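Local coordinates for protein amidohydrolase (Staphylococcus aureus, PDB 3NUR) that probably hydrolyses carbon-nitrogen bonds of amide-type substrates, as a metal-binding TIM-barrel member of the amidohydrolase family whose natural substrate is not established, at residues F179-Y190 / I240-I251. Sequence-based numbering, arbitrary orientation.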
loop_
_atom_site.group_PDB
_atom_site.type_symbol
_atom_site.label_atom_id
_atom_site.label_comp_id
_atom_site.label_asym_id
_atom_site.label_seq_id
_atom_site.Cartn_x
_atom_site.Cartn_y
_atom_site.Cartn_z
ATOM N N PHE A 179 -2.883 7.817 12.161
ATOM C CA PHE A 179 -1.497 7.390 12.382
ATOM C C PHE A 179 -1.269 7.006 13.839
ATOM O O PHE A 179 -0.587 6.025 14.093
ATOM C CB PHE A 179 -0.508 8.463 11.896
ATOM C CG PHE A 179 -0.771 8.782 10.439
ATOM C CD1 PHE A 179 -0.297 7.945 9.428
ATOM C CD2 PHE A 179 -1.544 9.879 10.081
ATOM C CE1 PHE A 179 -0.586 8.209 8.083
ATOM C CE2 PHE A 179 -1.837 10.139 8.735
ATOM C CZ PHE A 179 -1.372 9.299 7.750
ATOM N N LYS A 180 -1.845 7.782 14.787
ATOM C CA LYS A 180 -1.771 7.513 16.223
ATOM C C LYS A 180 -2.385 6.135 16.496
ATOM O O LYS A 180 -1.806 5.348 17.234
ATOM C CB LYS A 180 -2.552 8.591 16.992
ATOM C CG LYS A 180 -2.445 8.467 18.512
ATOM C CD LYS A 180 -3.150 9.648 19.181
ATOM C CE LYS A 180 -2.694 9.841 20.600
ATOM N NZ LYS A 180 -3.213 11.114 21.166
ATOM N N THR A 181 -3.522 5.839 15.852
ATOM C CA THR A 181 -4.241 4.575 16.002
ATOM C C THR A 181 -3.402 3.407 15.501
ATOM O O THR A 181 -3.250 2.423 16.217
ATOM C CB THR A 181 -5.643 4.683 15.395
ATOM O OG1 THR A 181 -6.343 5.717 16.088
ATOM C CG2 THR A 181 -6.422 3.402 15.510
ATOM N N ALA A 182 -2.813 3.542 14.290
ATOM C CA ALA A 182 -1.936 2.518 13.727
ATOM C C ALA A 182 -0.758 2.214 14.672
ATOM O O ALA A 182 -0.494 1.042 14.930
ATOM C CB ALA A 182 -1.420 2.953 12.357
ATOM N N GLU A 183 -0.097 3.245 15.238
ATOM C CA GLU A 183 1.025 2.988 16.151
ATOM C C GLU A 183 0.554 2.251 17.420
ATOM O O GLU A 183 1.168 1.258 17.820
ATOM C CB GLU A 183 1.770 4.277 16.506
ATOM C CG GLU A 183 3.132 3.981 17.130
ATOM C CD GLU A 183 3.775 5.064 17.974
ATOM O OE1 GLU A 183 3.042 5.832 18.636
ATOM O OE2 GLU A 183 5.025 5.122 17.993
ATOM N N ASN A 184 -0.572 2.711 18.003
ATOM C CA ASN A 184 -1.189 2.115 19.195
ATOM C C ASN A 184 -1.525 0.644 18.961
ATOM O O ASN A 184 -1.304 -0.174 19.852
ATOM C CB ASN A 184 -2.451 2.882 19.592
ATOM C CG ASN A 184 -2.199 4.125 20.426
ATOM O OD1 ASN A 184 -1.074 4.414 20.857
ATOM N ND2 ASN A 184 -3.256 4.893 20.688
ATOM N N LEU A 185 -2.028 0.309 17.757
ATOM C CA LEU A 185 -2.389 -1.062 17.399
ATOM C C LEU A 185 -1.187 -1.898 16.921
ATOM O O LEU A 185 -1.333 -3.113 16.756
ATOM C CB LEU A 185 -3.496 -1.064 16.342
ATOM C CG LEU A 185 -4.844 -0.441 16.734
ATOM C CD1 LEU A 185 -5.689 -0.168 15.491
ATOM C CD2 LEU A 185 -5.594 -1.306 17.730
ATOM N N ASP A 186 -0.001 -1.251 16.720
ATOM C CA ASP A 186 1.241 -1.896 16.249
ATOM C C ASP A 186 1.057 -2.559 14.867
ATOM O O ASP A 186 1.477 -3.701 14.628
ATOM C CB ASP A 186 1.801 -2.883 17.296
ATOM C CG ASP A 186 3.275 -3.186 17.148
ATOM O OD1 ASP A 186 4.024 -2.301 16.655
ATOM O OD2 ASP A 186 3.695 -4.281 17.570
ATOM N N VAL A 187 0.377 -1.836 13.964
ATOM C CA VAL A 187 0.114 -2.350 12.615
ATOM C C VAL A 187 0.557 -1.316 11.566
ATOM O O VAL A 187 0.484 -0.119 11.851
ATOM C CB VAL A 187 -1.358 -2.785 12.395
ATOM C CG1 VAL A 187 -1.726 -4.001 13.255
ATOM C CG2 VAL A 187 -2.338 -1.621 12.617
ATOM N N PRO A 188 0.953 -1.747 10.338
ATOM C CA PRO A 188 1.361 -0.758 9.327
ATOM C C PRO A 188 0.179 -0.202 8.509
ATOM O O PRO A 188 -0.933 -0.741 8.514
ATOM C CB PRO A 188 2.294 -1.571 8.425
ATOM C CG PRO A 188 1.690 -2.953 8.435
ATOM C CD PRO A 188 1.127 -3.134 9.830
ATOM N N ILE A 189 0.451 0.882 7.773
ATOM C CA ILE A 189 -0.499 1.479 6.831
ATOM C C ILE A 189 0.171 1.398 5.448
ATOM O O ILE A 189 1.273 1.902 5.270
ATOM C CB ILE A 189 -0.872 2.957 7.173
ATOM C CG1 ILE A 189 -1.637 3.089 8.520
ATOM C CG2 ILE A 189 -1.655 3.590 6.029
ATOM C CD1 ILE A 189 -1.723 4.512 9.025
ATOM N N TYR A 190 -0.497 0.785 4.482
ATOM C CA TYR A 190 -0.022 0.712 3.098
ATOM C C TYR A 190 -0.642 1.931 2.396
ATOM O O TYR A 190 -1.867 2.070 2.399
ATOM C CB TYR A 190 -0.517 -0.599 2.420
ATOM C CG TYR A 190 0.289 -1.043 1.207
ATOM C CD1 TYR A 190 0.899 -2.292 1.172
ATOM C CD2 TYR A 190 0.396 -0.233 0.076
ATOM C CE1 TYR A 190 1.640 -2.710 0.068
ATOM C CE2 TYR A 190 1.117 -0.651 -1.050
ATOM C CZ TYR A 190 1.735 -1.893 -1.047
ATOM O OH TYR A 190 2.500 -2.299 -2.115
ATOM N N ILE A 240 5.203 13.041 11.523
ATOM C CA ILE A 240 4.378 11.906 11.970
ATOM C C ILE A 240 5.267 10.821 12.634
ATOM O O ILE A 240 4.899 10.270 13.674
ATOM C CB ILE A 240 3.556 11.333 10.769
ATOM C CG1 ILE A 240 2.274 12.189 10.523
ATOM C CG2 ILE A 240 3.211 9.824 10.961
ATOM C CD1 ILE A 240 1.531 11.862 9.242
ATOM N N PHE A 241 6.436 10.552 12.043
ATOM C CA PHE A 241 7.331 9.523 12.554
ATOM C C PHE A 241 8.185 9.948 13.759
ATOM O O PHE A 241 8.845 9.103 14.353
ATOM C CB PHE A 241 8.144 8.881 11.429
ATOM C CG PHE A 241 7.275 8.378 10.301
ATOM C CD1 PHE A 241 6.697 7.114 10.356
ATOM C CD2 PHE A 241 7.035 9.170 9.179
ATOM C CE1 PHE A 241 5.887 6.654 9.310
ATOM C CE2 PHE A 241 6.212 8.719 8.146
ATOM C CZ PHE A 241 5.648 7.464 8.215
ATOM N N ASP A 242 8.129 11.231 14.136
ATOM C CA ASP A 242 8.753 11.732 15.358
ATOM C C ASP A 242 7.708 11.601 16.477
ATOM O O ASP A 242 8.057 11.166 17.571
ATOM C CB ASP A 242 9.219 13.182 15.192
ATOM C CG ASP A 242 10.529 13.314 14.442
ATOM O OD1 ASP A 242 11.147 12.271 14.132
ATOM O OD2 ASP A 242 10.915 14.455 14.127
ATOM N N ARG A 243 6.418 11.913 16.173
ATOM C CA ARG A 243 5.298 11.767 17.105
ATOM C C ARG A 243 5.030 10.283 17.369
ATOM O O ARG A 243 4.771 9.904 18.522
ATOM C CB ARG A 243 4.015 12.422 16.540
ATOM C CG ARG A 243 4.000 13.928 16.686
ATOM C CD ARG A 243 2.642 14.574 16.407
ATOM N NE ARG A 243 2.165 14.409 15.025
ATOM C CZ ARG A 243 2.670 15.029 13.954
ATOM N NH1 ARG A 243 3.735 15.812 14.070
ATOM N NH2 ARG A 243 2.138 14.839 12.758
ATOM N N TYR A 244 5.078 9.445 16.298
ATOM C CA TYR A 244 4.785 7.996 16.349
ATOM C C TYR A 244 5.994 7.203 15.821
ATOM O O TYR A 244 5.962 6.693 14.696
ATOM C CB TYR A 244 3.466 7.695 15.580
ATOM C CG TYR A 244 2.358 8.635 15.998
ATOM C CD1 TYR A 244 1.946 8.706 17.330
ATOM C CD2 TYR A 244 1.808 9.537 15.095
ATOM C CE1 TYR A 244 0.998 9.640 17.743
ATOM C CE2 TYR A 244 0.835 10.449 15.489
ATOM C CZ TYR A 244 0.432 10.493 16.814
ATOM O OH TYR A 244 -0.512 11.393 17.214
ATOM N N PRO A 245 7.097 7.151 16.613
ATOM C CA PRO A 245 8.339 6.525 16.120
ATOM C C PRO A 245 8.308 5.027 15.845
ATOM O O PRO A 245 9.200 4.532 15.158
ATOM C CB PRO A 245 9.377 6.894 17.193
ATOM C CG PRO A 245 8.585 7.086 18.430
ATOM C CD PRO A 245 7.311 7.745 17.955
ATOM N N LYS A 246 7.301 4.314 16.365
ATOM C CA LYS A 246 7.177 2.871 16.125
ATOM C C LYS A 246 6.323 2.576 14.897
ATOM O O LYS A 246 6.192 1.420 14.508
ATOM C CB LYS A 246 6.609 2.156 17.363
ATOM C CG LYS A 246 7.541 2.192 18.573
ATOM C CD LYS A 246 7.023 1.350 19.749
ATOM C CE LYS A 246 5.909 1.988 20.558
ATOM N NZ LYS A 246 4.555 1.625 20.051
ATOM N N LEU A 247 5.706 3.610 14.306
ATOM C CA LEU A 247 4.857 3.451 13.129
ATOM C C LEU A 247 5.651 3.042 11.888
ATOM O O LEU A 247 6.703 3.617 11.621
ATOM C CB LEU A 247 4.087 4.768 12.824
ATOM C CG LEU A 247 3.182 4.771 11.555
ATOM C CD1 LEU A 247 2.015 3.797 11.684
ATOM C CD2 LEU A 247 2.711 6.156 11.212
ATOM N N ASN A 248 5.124 2.073 11.120
ATOM C CA ASN A 248 5.677 1.697 9.824
ATOM C C ASN A 248 4.642 1.878 8.738
ATOM O O ASN A 248 3.462 1.570 8.919
ATOM C CB ASN A 248 6.184 0.254 9.761
ATOM C CG ASN A 248 7.320 -0.009 10.688
ATOM O OD1 ASN A 248 8.389 0.602 10.589
ATOM N ND2 ASN A 248 7.080 -0.891 11.634
HETATM N N MSE A 249 5.086 2.363 7.605
HETATM C CA MSE A 249 4.230 2.454 6.443
HETATM C C MSE A 249 4.778 1.623 5.318
HETATM O O MSE A 249 5.961 1.277 5.352
HETATM C CB MSE A 249 3.956 3.905 6.089
HETATM C CG MSE A 249 2.954 4.441 7.132
HETATM SE SE MSE A 249 2.492 6.117 6.818
HETATM C CE MSE A 249 1.352 5.757 5.236
ATOM N N ILE A 250 3.912 1.212 4.378
ATOM C CA ILE A 250 4.327 0.421 3.219
ATOM C C ILE A 250 3.943 1.190 1.943
ATOM O O ILE A 250 2.864 1.772 1.865
ATOM C CB ILE A 250 3.710 -1.009 3.204
ATOM C CG1 ILE A 250 3.786 -1.696 4.605
ATOM C CG2 ILE A 250 4.404 -1.866 2.129
ATOM C CD1 ILE A 250 2.851 -2.917 4.756
ATOM N N ILE A 251 4.847 1.205 0.962
ATOM C CA ILE A 251 4.605 1.807 -0.347
ATOM C C ILE A 251 5.040 0.833 -1.421
ATOM O O ILE A 251 6.037 0.139 -1.255
ATOM C CB ILE A 251 5.233 3.198 -0.536
ATOM C CG1 ILE A 251 6.765 3.192 -0.236
ATOM C CG2 ILE A 251 4.430 4.279 0.265
ATOM C CD1 ILE A 251 7.468 4.599 -0.438
HETATM O O HOH W 1 4.219 7.745 20.230
HETATM O O HOH W 2 2.347 0.028 20.785
HETATM O O HOH W 3 3.869 0.228 15.364
HETATM O O HOH W 4 2.927 0.513 12.807
#
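The carboxylate of E183 reaches out from its helix into the turn Y244-L247 and grips main chain there. OE2 takes the amide hydrogen of K246 on its anti lone pair (N to OE2 2.9 Å, 162° at the hydrogen), while OE1 receives a hydrogen from a water that also donates to R243 O. Since L247 N donates back to Y244 O across this type I turn, the side chain holds a closed turn. K246 NZ stays 4.1 Å from E183 OE2, too far for a salt bridge. The Y244 ring is sandwiched: K180 CA makes a CH-pi contact over one face, 3.8 Å from the centroid, and R243 CB covers the other; Y244 OH is hydrogen-bonded to D176. With CG of F179 anti to its carbonyl carbon (chi1 -56°), I240 CD1 lies over one face of the F179 ring, and L247 CD2 meets its edge, 3.9 Å from F179 CD1. Both segments run from helix to strand, and 189-192 and 249-251 are adjacent parallel strands of the TIM barrel: I189 N donates to N248 O, and I250 N to I189 O at 2.9 Å. I189 and M249, a selenomethionine, lie side by side on the helix-covered face, SE making an oblique Met-aromatic contact with F179. On the other face Y190 CE1 packs on I250 CG2 (3.5 Å); the Y190 side chain, its OH hydrogen-bonded to T289, lies about 7 Å from the bound calcium ion.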